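Local coordinates for periplasmic binding protein (Veillonella parvula, PDB 4N01) that probably captures a solute, perhaps an iron chelate or a corrinoid, in the periplasm for uptake by a membrane transporter, at residues 210-215 with 221-226; 264-269 with 329-334; 118-123 with 143-148; 151-156 with 173-178. One frame throughout, in Å; residues are numbered along the deposited sequence. Where two conformers were deposited one is given.

Interaction 1 of 4, residues 210-215 with 221-226; sequences RVFIYD and PFTAFE
T223 reaches across to strand 210-214 with its hydroxyl. T223 CB lies 3.7 Å from F212 CE1. At the tip T223 OG1, placed anti to the backbone N (chi1 -172°), donates to I213 O at 2.6 Å, in the carbonyl plane, and accepts from water 1 at 2.7 Å. That water in turn accepts from I213 N, so hydroxyl and water together serve both polar backbone atoms of I213. T223 OG1 also comes obliquely within 3.3 Å of F212 CE1, which T223 CG2 merely touches at 4.1 Å. At the ring's edge F212 CZ meets P221 CB, in plane, at 3.9 Å. A valine here would probably leave I213 O without this donor and the bridging water without one of its partners. Further on, D215 N donates to F222 O at 3.1 Å, the one backbone bond across the contact. Strand 210-214 belongs to the parallel sheet beside strand 266-270, whereas 221-224 pairs antiparallel with 251-253, whose W251 packs on I213 and A224; helix 256-262 adds V259 against F212 and W256 against P221.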
loop_
_atom_site.group_PDB
_atom_site.type_symbol
_atom_site.label_atom_id
_atom_site.label_comp_id
_atom_site.label_asym_id
_atom_site.label_seq_id
_atom_site.Cartn_x
_atom_site.Cartn_y
_atom_site.Cartn_z
ATOM N N ARG A 210 -3.034 -4.299 -21.202
ATOM C CA ARG A 210 -2.125 -5.162 -20.453
ATOM C C ARG A 210 -0.960 -4.351 -19.910
ATOM O O ARG A 210 -0.383 -3.531 -20.630
ATOM C CB ARG A 210 -1.651 -6.306 -21.340
ATOM C CG ARG A 210 -2.758 -7.318 -21.551
ATOM C CD ARG A 210 -2.580 -8.105 -22.813
ATOM N NE ARG A 210 -1.406 -8.977 -22.796
ATOM C CZ ARG A 210 -1.351 -10.154 -22.174
ATOM N NH1 ARG A 210 -2.396 -10.597 -21.480
ATOM N NH2 ARG A 210 -0.247 -10.890 -22.235
ATOM N N VAL A 211 -0.638 -4.547 -18.635
ATOM C CA VAL A 211 0.386 -3.722 -17.983
ATOM C C VAL A 211 1.455 -4.565 -17.275
ATOM O O VAL A 211 1.222 -5.708 -16.905
ATOM C CB VAL A 211 -0.231 -2.695 -16.994
ATOM C CG1 VAL A 211 -1.300 -1.860 -17.700
ATOM C CG2 VAL A 211 -0.826 -3.394 -15.756
ATOM N N PHE A 212 2.634 -3.994 -17.104
ATOM C CA PHE A 212 3.705 -4.645 -16.369
ATOM C C PHE A 212 4.188 -3.659 -15.321
ATOM O O PHE A 212 4.430 -2.487 -15.620
ATOM C CB PHE A 212 4.846 -5.014 -17.326
ATOM C CG PHE A 212 6.096 -5.481 -16.632
ATOM C CD1 PHE A 212 6.132 -6.716 -15.987
ATOM C CD2 PHE A 212 7.239 -4.700 -16.643
ATOM C CE1 PHE A 212 7.295 -7.148 -15.347
ATOM C CE2 PHE A 212 8.403 -5.125 -16.014
ATOM C CZ PHE A 212 8.430 -6.349 -15.363
ATOM N N ILE A 213 4.292 -4.112 -14.079
ATOM C CA ILE A 213 4.786 -3.246 -13.015
ATOM C C ILE A 213 6.289 -3.463 -12.813
ATOM O O ILE A 213 6.739 -4.575 -12.516
ATOM C CB ILE A 213 4.051 -3.500 -11.685
ATOM C CG1 ILE A 213 2.563 -3.169 -11.838
ATOM C CG2 ILE A 213 4.663 -2.640 -10.598
ATOM C CD1 ILE A 213 1.719 -4.333 -12.267
ATOM N N TYR A 214 7.061 -2.393 -12.964
ATOM C CA TYR A 214 8.511 -2.465 -12.856
ATOM C C TYR A 214 8.917 -1.748 -11.572
ATOM O O TYR A 214 8.878 -0.514 -11.493
ATOM C CB TYR A 214 9.147 -1.818 -14.096
ATOM C CG TYR A 214 10.666 -1.714 -14.121
ATOM C CD1 TYR A 214 11.439 -2.672 -14.767
ATOM C CD2 TYR A 214 11.320 -0.637 -13.535
ATOM C CE1 TYR A 214 12.823 -2.569 -14.815
ATOM C CE2 TYR A 214 12.701 -0.527 -13.579
ATOM C CZ TYR A 214 13.445 -1.495 -14.218
ATOM O OH TYR A 214 14.812 -1.373 -14.257
ATOM N N ASP A 215 9.271 -2.517 -10.548
ATOM C CA ASP A 215 9.699 -1.909 -9.293
ATOM C C ASP A 215 11.154 -1.499 -9.372
ATOM O O ASP A 215 11.532 -0.382 -8.987
ATOM C CB ASP A 215 9.533 -2.882 -8.135
ATOM C CG ASP A 215 10.042 -2.309 -6.831
ATOM O OD1 ASP A 215 9.237 -1.696 -6.095
ATOM O OD2 ASP A 215 11.253 -2.452 -6.538
ATOM N N PRO A 221 14.020 -8.321 -13.618
ATOM C CA PRO A 221 13.122 -7.318 -13.030
ATOM C C PRO A 221 12.419 -7.848 -11.776
ATOM O O PRO A 221 12.144 -9.049 -11.679
ATOM C CB PRO A 221 12.105 -7.063 -14.150
ATOM C CG PRO A 221 12.045 -8.346 -14.883
ATOM C CD PRO A 221 13.443 -8.935 -14.831
ATOM N N PHE A 222 12.162 -6.956 -10.823
ATOM C CA PHE A 222 11.377 -7.265 -9.634
ATOM C C PHE A 222 10.004 -6.684 -9.893
ATOM O O PHE A 222 9.876 -5.500 -10.238
ATOM C CB PHE A 222 12.030 -6.591 -8.426
ATOM C CG PHE A 222 11.520 -7.072 -7.093
ATOM C CD1 PHE A 222 11.870 -8.327 -6.609
ATOM C CD2 PHE A 222 10.725 -6.248 -6.305
ATOM C CE1 PHE A 222 11.419 -8.762 -5.365
ATOM C CE2 PHE A 222 10.264 -6.676 -5.063
ATOM C CZ PHE A 222 10.610 -7.935 -4.593
ATOM N N THR A 223 8.969 -7.502 -9.733
ATOM C CA THR A 223 7.647 -7.124 -10.213
ATOM C C THR A 223 6.509 -7.664 -9.342
ATOM O O THR A 223 6.735 -8.450 -8.422
ATOM C CB THR A 223 7.470 -7.600 -11.658
ATOM O OG1 THR A 223 6.248 -7.084 -12.199
ATOM C CG2 THR A 223 7.446 -9.120 -11.714
ATOM N N ALA A 224 5.282 -7.222 -9.617
ATOM C CA ALA A 224 4.133 -7.685 -8.843
ATOM C C ALA A 224 3.435 -8.835 -9.566
ATOM O O ALA A 224 3.296 -8.824 -10.799
ATOM C CB ALA A 224 3.157 -6.532 -8.591
ATOM N N PHE A 225 2.995 -9.833 -8.805
ATOM C CA PHE A 225 2.332 -10.998 -9.398
ATOM C C PHE A 225 0.861 -11.067 -9.012
ATOM O O PHE A 225 -0.016 -10.776 -9.828
ATOM C CB PHE A 225 3.070 -12.307 -9.038
ATOM C CG PHE A 225 4.400 -12.468 -9.753
ATOM C CD1 PHE A 225 4.506 -13.260 -10.894
ATOM C CD2 PHE A 225 5.540 -11.822 -9.285
ATOM C CE1 PHE A 225 5.740 -13.416 -11.556
ATOM C CE2 PHE A 225 6.765 -11.966 -9.943
ATOM C CZ PHE A 225 6.860 -12.757 -11.083
ATOM N N GLU A 226 0.591 -11.451 -7.773
ATOM C CA GLU A 226 -0.793 -11.614 -7.333
ATOM C C GLU A 226 -1.094 -10.689 -6.165
ATOM O O GLU A 226 -0.187 -10.107 -5.577
ATOM C CB GLU A 226 -1.071 -13.075 -6.925
ATOM C CG GLU A 226 -0.821 -14.114 -8.039
ATOM C CD GLU A 226 -1.668 -13.914 -9.297
ATOM O OE1 GLU A 226 -2.649 -13.133 -9.266
ATOM O OE2 GLU A 226 -1.360 -14.554 -10.335
HETATM O O HOH W 1 3.844 -6.819 -13.476
#

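Interaction 2 of 4, residues 264-269 with 329-334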
loop_
_atom_site.group_PDB
_atom_site.type_symbol
_atom_site.label_atom_id
_atom_site.label_comp_id
_atom_site.label_asym_id
_atom_site.label_seq_id
_atom_site.Cartn_x
_atom_site.Cartn_y
_atom_site.Cartn_z
ATOM N N PRO A 264 3.425 -6.263 -22.771
ATOM C CA PRO A 264 2.494 -5.299 -22.173
ATOM C C PRO A 264 2.301 -4.021 -22.991
ATOM O O PRO A 264 3.223 -3.576 -23.693
ATOM C CB PRO A 264 3.165 -4.952 -20.841
ATOM C CG PRO A 264 4.642 -5.237 -21.084
ATOM C CD PRO A 264 4.657 -6.428 -21.982
ATOM N N ASP A 265 1.100 -3.443 -22.897
ATOM C CA ASP A 265 0.782 -2.141 -23.502
ATOM C C ASP A 265 1.423 -0.981 -22.738
ATOM O O ASP A 265 1.824 0.021 -23.338
ATOM C CB ASP A 265 -0.743 -1.938 -23.507
ATOM C CG ASP A 265 -1.458 -2.945 -24.389
ATOM O OD1 ASP A 265 -1.072 -3.060 -25.566
ATOM O OD2 ASP A 265 -2.389 -3.636 -23.903
ATOM N N TYR A 266 1.494 -1.108 -21.413
ATOM C CA TYR A 266 2.050 -0.048 -20.558
ATOM C C TYR A 266 3.013 -0.646 -19.557
ATOM O O TYR A 266 2.827 -1.774 -19.107
ATOM C CB TYR A 266 0.938 0.725 -19.811
ATOM C CG TYR A 266 0.066 1.508 -20.750
ATOM C CD1 TYR A 266 0.267 2.867 -20.951
ATOM C CD2 TYR A 266 -0.928 0.878 -21.479
ATOM C CE1 TYR A 266 -0.513 3.584 -21.848
ATOM C CE2 TYR A 266 -1.706 1.574 -22.382
ATOM C CZ TYR A 266 -1.492 2.926 -22.564
ATOM O OH TYR A 266 -2.263 3.604 -23.468
ATOM N N ILE A 267 4.050 0.106 -19.216
ATOM C CA ILE A 267 4.935 -0.278 -18.129
ATOM C C ILE A 267 4.813 0.745 -17.002
ATOM O O ILE A 267 5.072 1.939 -17.187
ATOM C CB ILE A 267 6.414 -0.381 -18.596
ATOM C CG1 ILE A 267 6.587 -1.576 -19.542
ATOM C CG2 ILE A 267 7.336 -0.533 -17.387
ATOM C CD1 ILE A 267 7.885 -1.533 -20.337
ATOM N N ILE A 268 4.387 0.280 -15.833
ATOM C CA ILE A 268 4.185 1.160 -14.699
ATOM C C ILE A 268 5.416 1.054 -13.820
ATOM O O ILE A 268 5.784 -0.033 -13.380
ATOM C CB ILE A 268 2.929 0.736 -13.899
ATOM C CG1 ILE A 268 1.672 0.887 -14.766
ATOM C CG2 ILE A 268 2.796 1.559 -12.627
ATOM C CD1 ILE A 268 0.430 0.141 -14.201
ATOM N N ILE A 269 6.046 2.189 -13.553
ATOM C CA ILE A 269 7.355 2.210 -12.926
ATOM C C ILE A 269 7.271 2.867 -11.556
ATOM O O ILE A 269 6.809 4.007 -11.434
ATOM C CB ILE A 269 8.341 3.030 -13.785
ATOM C CG1 ILE A 269 8.601 2.314 -15.125
ATOM C CG2 ILE A 269 9.639 3.312 -13.013
ATOM C CD1 ILE A 269 9.463 3.133 -16.085
ATOM N N GLU A 329 -6.763 7.793 -16.411
ATOM C CA GLU A 329 -6.717 8.859 -17.394
ATOM C C GLU A 329 -5.515 8.636 -18.297
ATOM O O GLU A 329 -5.606 8.774 -19.520
ATOM C CB GLU A 329 -6.664 10.231 -16.711
ATOM C CG GLU A 329 -7.947 10.563 -15.954
ATOM C CD GLU A 329 -7.950 11.958 -15.365
ATOM O OE1 GLU A 329 -6.857 12.550 -15.215
ATOM O OE2 GLU A 329 -9.053 12.464 -15.056
ATOM N N GLU A 330 -4.401 8.250 -17.694
ATOM C CA GLU A 330 -3.170 8.056 -18.449
ATOM C C GLU A 330 -3.196 6.823 -19.355
ATOM O O GLU A 330 -2.673 6.863 -20.468
ATOM C CB GLU A 330 -1.962 8.043 -17.497
ATOM C CG GLU A 330 -1.604 9.446 -16.973
ATOM C CD GLU A 330 -0.576 9.444 -15.850
ATOM O OE1 GLU A 330 -0.197 8.349 -15.388
ATOM O OE2 GLU A 330 -0.157 10.543 -15.416
ATOM N N ILE A 331 -3.816 5.740 -18.893
ATOM C CA ILE A 331 -3.844 4.482 -19.656
ATOM C C ILE A 331 -4.909 4.495 -20.747
ATOM O O ILE A 331 -4.681 4.031 -21.869
ATOM C CB ILE A 331 -4.066 3.282 -18.710
ATOM C CG1 ILE A 331 -2.830 3.098 -17.829
ATOM C CG2 ILE A 331 -4.347 1.988 -19.480
ATOM C CD1 ILE A 331 -3.027 2.135 -16.678
ATOM N N HIS A 332 -6.060 5.074 -20.432
ATOM C CA HIS A 332 -7.213 5.010 -21.327
ATOM C C HIS A 332 -7.530 6.325 -22.027
ATOM O O HIS A 332 -8.418 6.374 -22.876
ATOM C CB HIS A 332 -8.430 4.553 -20.541
ATOM C CG HIS A 332 -8.323 3.144 -20.034
ATOM N ND1 HIS A 332 -8.425 2.050 -20.862
ATOM C CD2 HIS A 332 -8.130 2.663 -18.783
ATOM C CE1 HIS A 332 -8.306 0.944 -20.140
ATOM N NE2 HIS A 332 -8.124 1.289 -18.882
ATOM N N GLY A 333 -6.821 7.390 -21.666
ATOM C CA GLY A 333 -6.996 8.678 -22.327
ATOM C C GLY A 333 -8.317 9.366 -22.026
ATOM O O GLY A 333 -8.780 10.189 -22.813
ATOM N N ILE A 334 -8.931 9.030 -20.896
ATOM C CA ILE A 334 -10.163 9.687 -20.476
ATOM C C ILE A 334 -9.855 10.902 -19.611
ATOM O O ILE A 334 -8.736 11.070 -19.119
ATOM C CB ILE A 334 -11.058 8.762 -19.615
ATOM C CG1 ILE A 334 -10.348 8.400 -18.302
ATOM C CG2 ILE A 334 -11.446 7.524 -20.375
ATOM C CD1 ILE A 334 -11.256 7.764 -17.243
#
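This is a helix-to-sheet packing contact, partly buried, in which one aromatic side chain of strand 266-270 lies against the C-terminal end of helix 320-332. Y266 and I331 carry it. I331 sets its CG2 methyl over one face of the Y266 ring, 4.2 Å from the ring centroid and 22° off the normal, a CH-pi contact displaced toward the ring's rim. The nearest ring carbon is Y266 CE2, 3.9 Å from I331 CG2. Standing anti to the backbone N of I331, CG2 lies on the Y266 ring and also over the centre of the H332 ring, 3.8 Å above its plane, which places the methyl against two rings. Farther along the tyrosine, Y266 CZ comes 3.4 Å from I331 O, and the hydroxyl OH lies 2.9 Å from that same oxygen, so the phenol spans from the isoleucine methyl to the backbone of the last helical turn. A leucine in place of Y266 would probably leave the I331 methyl without this aromatic face and open a gap beside the helix end. Around the pair, H305 stacks on the Y266 ring and I307 of strand 306-309 touches both Y266 and I331, while K209 of the adjoining strand also packs on I331. A terminal helix laid against a parallel sheet in this way is the layered packing of an alpha/beta domain, here the C-terminal lobe of a periplasmic binding protein.

Interaction 3 of 4, residues 118-123 with 143-148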
loop_
_atom_site.group_PDB
_atom_site.type_symbol
_atom_site.label_atom_id
_atom_site.label_comp_id
_atom_site.label_asym_id
_atom_site.label_seq_id
_atom_site.Cartn_x
_atom_site.Cartn_y
_atom_site.Cartn_z
ATOM N N GLU A 118 13.318 -0.427 23.377
ATOM C CA GLU A 118 13.405 0.591 24.429
ATOM C C GLU A 118 12.746 1.917 24.044
ATOM O O GLU A 118 12.014 2.505 24.839
ATOM C CB GLU A 118 14.865 0.839 24.821
ATOM C CG GLU A 118 15.482 -0.248 25.692
ATOM C CD GLU A 118 15.852 -1.511 24.921
ATOM O OE1 GLU A 118 16.185 -2.518 25.583
ATOM O OE2 GLU A 118 15.817 -1.500 23.666
ATOM N N VAL A 119 13.020 2.386 22.830
ATOM C CA VAL A 119 12.401 3.604 22.311
ATOM C C VAL A 119 10.895 3.409 22.130
ATOM O O VAL A 119 10.093 4.298 22.438
ATOM C CB VAL A 119 13.038 4.015 20.969
ATOM C CG1 VAL A 119 12.248 5.137 20.314
ATOM C CG2 VAL A 119 14.482 4.437 21.187
ATOM N N PHE A 120 10.519 2.238 21.633
ATOM C CA PHE A 120 9.114 1.892 21.477
ATOM C C PHE A 120 8.409 1.968 22.832
ATOM O O PHE A 120 7.403 2.661 22.973
ATOM C CB PHE A 120 8.994 0.497 20.861
ATOM C CG PHE A 120 7.582 -0.004 20.729
ATOM C CD1 PHE A 120 6.777 0.406 19.677
ATOM C CD2 PHE A 120 7.069 -0.916 21.644
ATOM C CE1 PHE A 120 5.480 -0.065 19.552
ATOM C CE2 PHE A 120 5.771 -1.398 21.517
ATOM C CZ PHE A 120 4.979 -0.968 20.477
HETATM N N MSE A 121 8.959 1.289 23.835
HETATM C CA MSE A 121 8.330 1.248 25.158
HETATM C C MSE A 121 8.326 2.607 25.856
HETATM O O MSE A 121 7.514 2.844 26.752
HETATM C CB MSE A 121 9.006 0.208 26.068
HETATM C CG MSE A 121 8.692 -1.243 25.722
HETATM SE SE MSE A 121 6.789 -1.614 25.483
HETATM C CE MSE A 121 6.144 -1.056 27.246
ATOM N N SER A 122 9.222 3.497 25.440
ATOM C CA SER A 122 9.377 4.792 26.109
ATOM C C SER A 122 8.147 5.688 25.976
ATOM O O SER A 122 7.971 6.607 26.772
ATOM C CB SER A 122 10.621 5.537 25.608
ATOM O OG SER A 122 10.381 6.152 24.350
ATOM N N VAL A 123 7.298 5.429 24.981
ATOM C CA VAL A 123 6.099 6.250 24.800
ATOM C C VAL A 123 4.852 5.591 25.379
ATOM O O VAL A 123 3.730 6.036 25.117
ATOM C CB VAL A 123 5.847 6.628 23.324
ATOM C CG1 VAL A 123 6.968 7.519 22.807
ATOM C CG2 VAL A 123 5.698 5.380 22.461
ATOM N N ASP A 143 5.706 -11.014 20.313
ATOM C CA ASP A 143 5.581 -11.620 21.636
ATOM C C ASP A 143 6.089 -10.698 22.752
ATOM O O ASP A 143 5.582 -10.740 23.874
ATOM C CB ASP A 143 6.304 -12.974 21.686
ATOM C CG ASP A 143 7.817 -12.830 21.677
ATOM O OD1 ASP A 143 8.422 -12.789 22.770
ATOM O OD2 ASP A 143 8.404 -12.755 20.578
ATOM N N LYS A 144 7.079 -9.864 22.442
ATOM C CA LYS A 144 7.606 -8.919 23.423
ATOM C C LYS A 144 6.585 -7.824 23.715
ATOM O O LYS A 144 6.372 -7.462 24.864
ATOM C CB LYS A 144 8.917 -8.301 22.936
ATOM C CG LYS A 144 10.117 -9.228 23.018
ATOM C CD LYS A 144 11.369 -8.517 22.519
ATOM C CE LYS A 144 12.552 -9.470 22.382
ATOM N NZ LYS A 144 13.621 -8.911 21.496
HETATM N N MSE A 145 5.959 -7.303 22.663
HETATM C CA MSE A 145 4.901 -6.310 22.814
HETATM C C MSE A 145 3.711 -6.889 23.568
HETATM O O MSE A 145 3.151 -6.259 24.468
HETATM C CB MSE A 145 4.419 -5.844 21.445
HETATM C CG MSE A 145 5.456 -5.131 20.622
HETATM SE SE MSE A 145 4.554 -4.354 19.104
HETATM C CE MSE A 145 6.120 -3.597 18.202
ATOM N N ILE A 146 3.315 -8.092 23.177
ATOM C CA ILE A 146 2.197 -8.767 23.826
ATOM C C ILE A 146 2.468 -9.004 25.315
ATOM O O ILE A 146 1.562 -8.869 26.135
ATOM C CB ILE A 146 1.824 -10.057 23.053
ATOM C CG1 ILE A 146 1.356 -9.671 21.645
ATOM C CG2 ILE A 146 0.752 -10.841 23.772
ATOM C CD1 ILE A 146 1.157 -10.858 20.695
ATOM N N SER A 147 3.717 -9.310 25.668
ATOM C CA SER A 147 4.119 -9.401 27.078
ATOM C C SER A 147 3.789 -8.139 27.861
ATOM O O SER A 147 3.478 -8.198 29.053
ATOM C CB SER A 147 5.623 -9.656 27.199
ATOM O OG SER A 147 5.912 -11.035 27.092
ATOM N N GLN A 148 3.864 -6.998 27.183
ATOM C CA GLN A 148 3.665 -5.706 27.824
ATOM C C GLN A 148 2.257 -5.179 27.584
ATOM O O GLN A 148 2.018 -3.976 27.698
ATOM C CB GLN A 148 4.695 -4.707 27.290
ATOM C CG GLN A 148 6.132 -5.170 27.463
ATOM C CD GLN A 148 6.551 -5.221 28.918
ATOM O OE1 GLN A 148 6.440 -4.229 29.638
ATOM N NE2 GLN A 148 7.028 -6.380 29.359
#
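F120 offers a ring face to the selenomethionine M145, whose side chain crosses it at about a right angle. The M145 chain runs extended beyond CG (chi2 -170°, chi3 -177°), which carries the methyl CE over the F120 ring, 3.9 Å from its centroid and 22° off the normal. M145 SE sits obliquely, 4.5 Å from the centroid, a Met-aromatic contact, with CZ of F120 its nearest ring atom at 3.7 Å. CG of F120 stands anti to the backbone N, which lays CZ and CE1 under M145 CE. The second selenomethionine, M121, is unlike extended M145: it is bent at chi2 and chi3, and M121 CE rests 3.9 Å from Q148 CB. Q148 is itself bent at chi2, and its OE1 lies 4.0 Å from M121 CE. No hydrogen bond joins the segments. The F120–M145 pair is buried above the parallel sheet, both residues touching A128 of strand 127-129 and I140 of the intervening loop, while F120 also reaches V67 of strand 66-68; Q148 lies at the exposed border between helices 117-121 and 142-147.

Interaction 4 of 4, residues 151-156 with 173-178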
loop_
_atom_site.group_PDB
_atom_site.type_symbol
_atom_site.label_atom_id
_atom_site.label_comp_id
_atom_site.label_asym_id
_atom_site.label_seq_id
_atom_site.Cartn_x
_atom_site.Cartn_y
_atom_site.Cartn_z
ATOM N N ASN A 151 -1.761 -4.156 22.327
ATOM C CA ASN A 151 -2.623 -4.769 21.314
ATOM C C ASN A 151 -2.059 -4.528 19.919
ATOM O O ASN A 151 -1.745 -3.389 19.566
ATOM C CB ASN A 151 -4.037 -4.182 21.403
ATOM C CG ASN A 151 -4.767 -4.606 22.673
ATOM O OD1 ASN A 151 -4.703 -5.771 23.071
ATOM N ND2 ASN A 151 -5.453 -3.664 23.316
ATOM N N ILE A 152 -1.933 -5.587 19.119
ATOM C CA ILE A 152 -1.381 -5.454 17.778
ATOM C C ILE A 152 -2.469 -5.727 16.755
ATOM O O ILE A 152 -3.198 -6.718 16.864
ATOM C CB ILE A 152 -0.242 -6.460 17.538
ATOM C CG1 ILE A 152 0.846 -6.286 18.598
ATOM C CG2 ILE A 152 0.343 -6.277 16.142
ATOM C CD1 ILE A 152 1.963 -7.320 18.509
ATOM N N TRP A 153 -2.582 -4.853 15.762
ATOM C CA TRP A 153 -3.566 -5.023 14.697
ATOM C C TRP A 153 -2.895 -4.806 13.363
ATOM O O TRP A 153 -2.154 -3.837 13.191
ATOM C CB TRP A 153 -4.691 -3.998 14.839
ATOM C CG TRP A 153 -5.688 -4.091 13.731
ATOM C CD1 TRP A 153 -6.662 -5.034 13.587
ATOM C CD2 TRP A 153 -5.802 -3.217 12.600
ATOM N NE1 TRP A 153 -7.379 -4.797 12.440
ATOM C CE2 TRP A 153 -6.872 -3.686 11.818
ATOM C CE3 TRP A 153 -5.102 -2.081 12.176
ATOM C CZ2 TRP A 153 -7.265 -3.061 10.631
ATOM C CZ3 TRP A 153 -5.495 -1.456 11.002
ATOM C CH2 TRP A 153 -6.569 -1.950 10.245
ATOM N N ILE A 154 -3.164 -5.688 12.409
ATOM C CA ILE A 154 -2.586 -5.561 11.070
ATOM C C ILE A 154 -3.701 -5.603 10.033
ATOM O O ILE A 154 -4.544 -6.506 10.076
ATOM C CB ILE A 154 -1.612 -6.722 10.784
ATOM C CG1 ILE A 154 -0.451 -6.682 11.785
ATOM C CG2 ILE A 154 -1.087 -6.651 9.344
ATOM C CD1 ILE A 154 0.424 -7.911 11.738
ATOM N N PRO A 155 -3.729 -4.616 9.120
ATOM C CA PRO A 155 -4.736 -4.642 8.051
ATOM C C PRO A 155 -4.722 -5.983 7.314
ATOM O O PRO A 155 -3.652 -6.494 6.947
ATOM C CB PRO A 155 -4.293 -3.512 7.121
ATOM C CG PRO A 155 -3.612 -2.514 8.053
ATOM C CD PRO A 155 -2.900 -3.395 9.082
ATOM N N GLU A 156 -5.901 -6.561 7.118
ATOM C CA GLU A 156 -6.002 -7.791 6.340
ATOM C C GLU A 156 -5.452 -7.613 4.936
ATOM O O GLU A 156 -5.000 -8.581 4.320
ATOM C CB GLU A 156 -7.451 -8.272 6.273
ATOM C CG GLU A 156 -8.003 -8.748 7.617
ATOM C CD GLU A 156 -7.350 -10.034 8.102
ATOM O OE1 GLU A 156 -7.062 -10.914 7.257
ATOM O OE2 GLU A 156 -7.123 -10.160 9.328
ATOM N N ILE A 173 -12.668 0.397 7.964
ATOM C CA ILE A 173 -13.837 0.329 8.836
ATOM C C ILE A 173 -13.475 -0.269 10.195
ATOM O O ILE A 173 -13.866 0.257 11.246
ATOM C CB ILE A 173 -14.971 -0.497 8.203
ATOM C CG1 ILE A 173 -15.402 0.135 6.876
ATOM C CG2 ILE A 173 -16.160 -0.586 9.146
ATOM C CD1 ILE A 173 -16.091 1.477 7.038
ATOM N N LYS A 174 -12.717 -1.363 10.166
ATOM C CA LYS A 174 -12.272 -2.033 11.391
ATOM C C LYS A 174 -11.400 -1.114 12.243
ATOM O O LYS A 174 -11.557 -1.040 13.469
ATOM C CB LYS A 174 -11.478 -3.297 11.036
ATOM C CG LYS A 174 -11.159 -4.188 12.232
ATOM C CD LYS A 174 -12.425 -4.816 12.826
ATOM C CE LYS A 174 -12.054 -5.874 13.849
ATOM N NZ LYS A 174 -13.256 -6.537 14.410
ATOM N N LEU A 175 -10.467 -0.427 11.595
ATOM C CA LEU A 175 -9.610 0.530 12.303
ATOM C C LEU A 175 -10.478 1.599 12.946
ATOM O O LEU A 175 -10.284 1.959 14.119
ATOM C CB LEU A 175 -8.597 1.164 11.340
ATOM C CG LEU A 175 -7.606 2.191 11.901
ATOM C CD1 LEU A 175 -6.780 1.619 13.042
ATOM C CD2 LEU A 175 -6.689 2.671 10.785
ATOM N N GLY A 176 -11.454 2.085 12.180
ATOM C CA GLY A 176 -12.437 3.025 12.691
ATOM C C GLY A 176 -13.164 2.488 13.913
ATOM O O GLY A 176 -13.306 3.198 14.907
ATOM N N GLU A 177 -13.629 1.239 13.850
ATOM C CA GLU A 177 -14.325 0.646 14.990
ATOM C C GLU A 177 -13.415 0.573 16.222
ATOM O O GLU A 177 -13.840 0.888 17.333
ATOM C CB GLU A 177 -14.861 -0.742 14.625
ATOM C CG GLU A 177 -15.987 -0.696 13.592
ATOM C CD GLU A 177 -16.378 -2.068 13.059
ATOM O OE1 GLU A 177 -15.522 -2.987 13.046
ATOM O OE2 GLU A 177 -17.546 -2.227 12.633
ATOM N N ILE A 178 -12.166 0.158 16.025
ATOM C CA ILE A 178 -11.215 0.061 17.139
ATOM C C ILE A 178 -11.058 1.409 17.842
ATOM O O ILE A 178 -10.947 1.484 19.078
ATOM C CB ILE A 178 -9.818 -0.440 16.655
ATOM C CG1 ILE A 178 -9.900 -1.894 16.172
ATOM C CG2 ILE A 178 -8.788 -0.342 17.780
ATOM C CD1 ILE A 178 -8.633 -2.371 15.431
#
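W153, on edge strand 151-153 of the five-stranded parallel sheet, is the aromatic plate on which helix 165-178 packs its last turns. The strand and helix segments run nearly antiparallel (160° between their directions), with their axes 11.7 Å apart, and the indole bridges the interval. Its CG lies anti to the backbone N (chi1 177°), which lays the ring beside I178, K174 and L175. The tip of I178 stands over one face: I178 CD1 is 3.8 Å from the centroid of the five-membered ring of W153 and only 12° off its normal, a well-centred CH-pi contact on that ring, though toward the rim of the indole as a whole. The opposite face is partly covered by the strand's own continuation, with P155 N above it. At the benzo end L175 touches W153 with two atoms, CB 3.9 Å from CH2 and CD1 3.9 Å from CZ3. K174 contributes its aliphatic part, CG lying 3.8 Å from W153 NE1; the chain bends at chi2 and leads NZ off to T45 O, to which it is hydrogen-bonded. Thus the contact itself is made by carbon against the indole, without a hydrogen bond between the segments. W46 meets W153 edge-to-face, and V44 and V59 of the neighbouring N-terminal strands touch I178. Such apolar packing of a helix on a parallel sheet is typical of the alpha/beta lobes of periplasmic binding proteins.

Overall arrangement
The contacts fall into two groups on opposite sides of the chain's centre, as suits a two-lobed binding protein. Interactions 1 and 2 share one sheet, where strands 209-214 and 266-270 are neighbours, with F212 O 2.8 Å from I268 N in a probable hydrogen bond. Interactions 3 and 4 follow one another along the chain and meet where M145 and I146 pack on I152. Interactions 1 and 4 are buried; 2 and 3 are partly buried and lie farther from the centre. Only interaction 1, between strands, is held by clear hydrogen bonds and a bridging water. The other three rest chiefly on aliphatic or selenomethionine groups over aromatic faces: tyrosine, phenylalanine and tryptophan respectively.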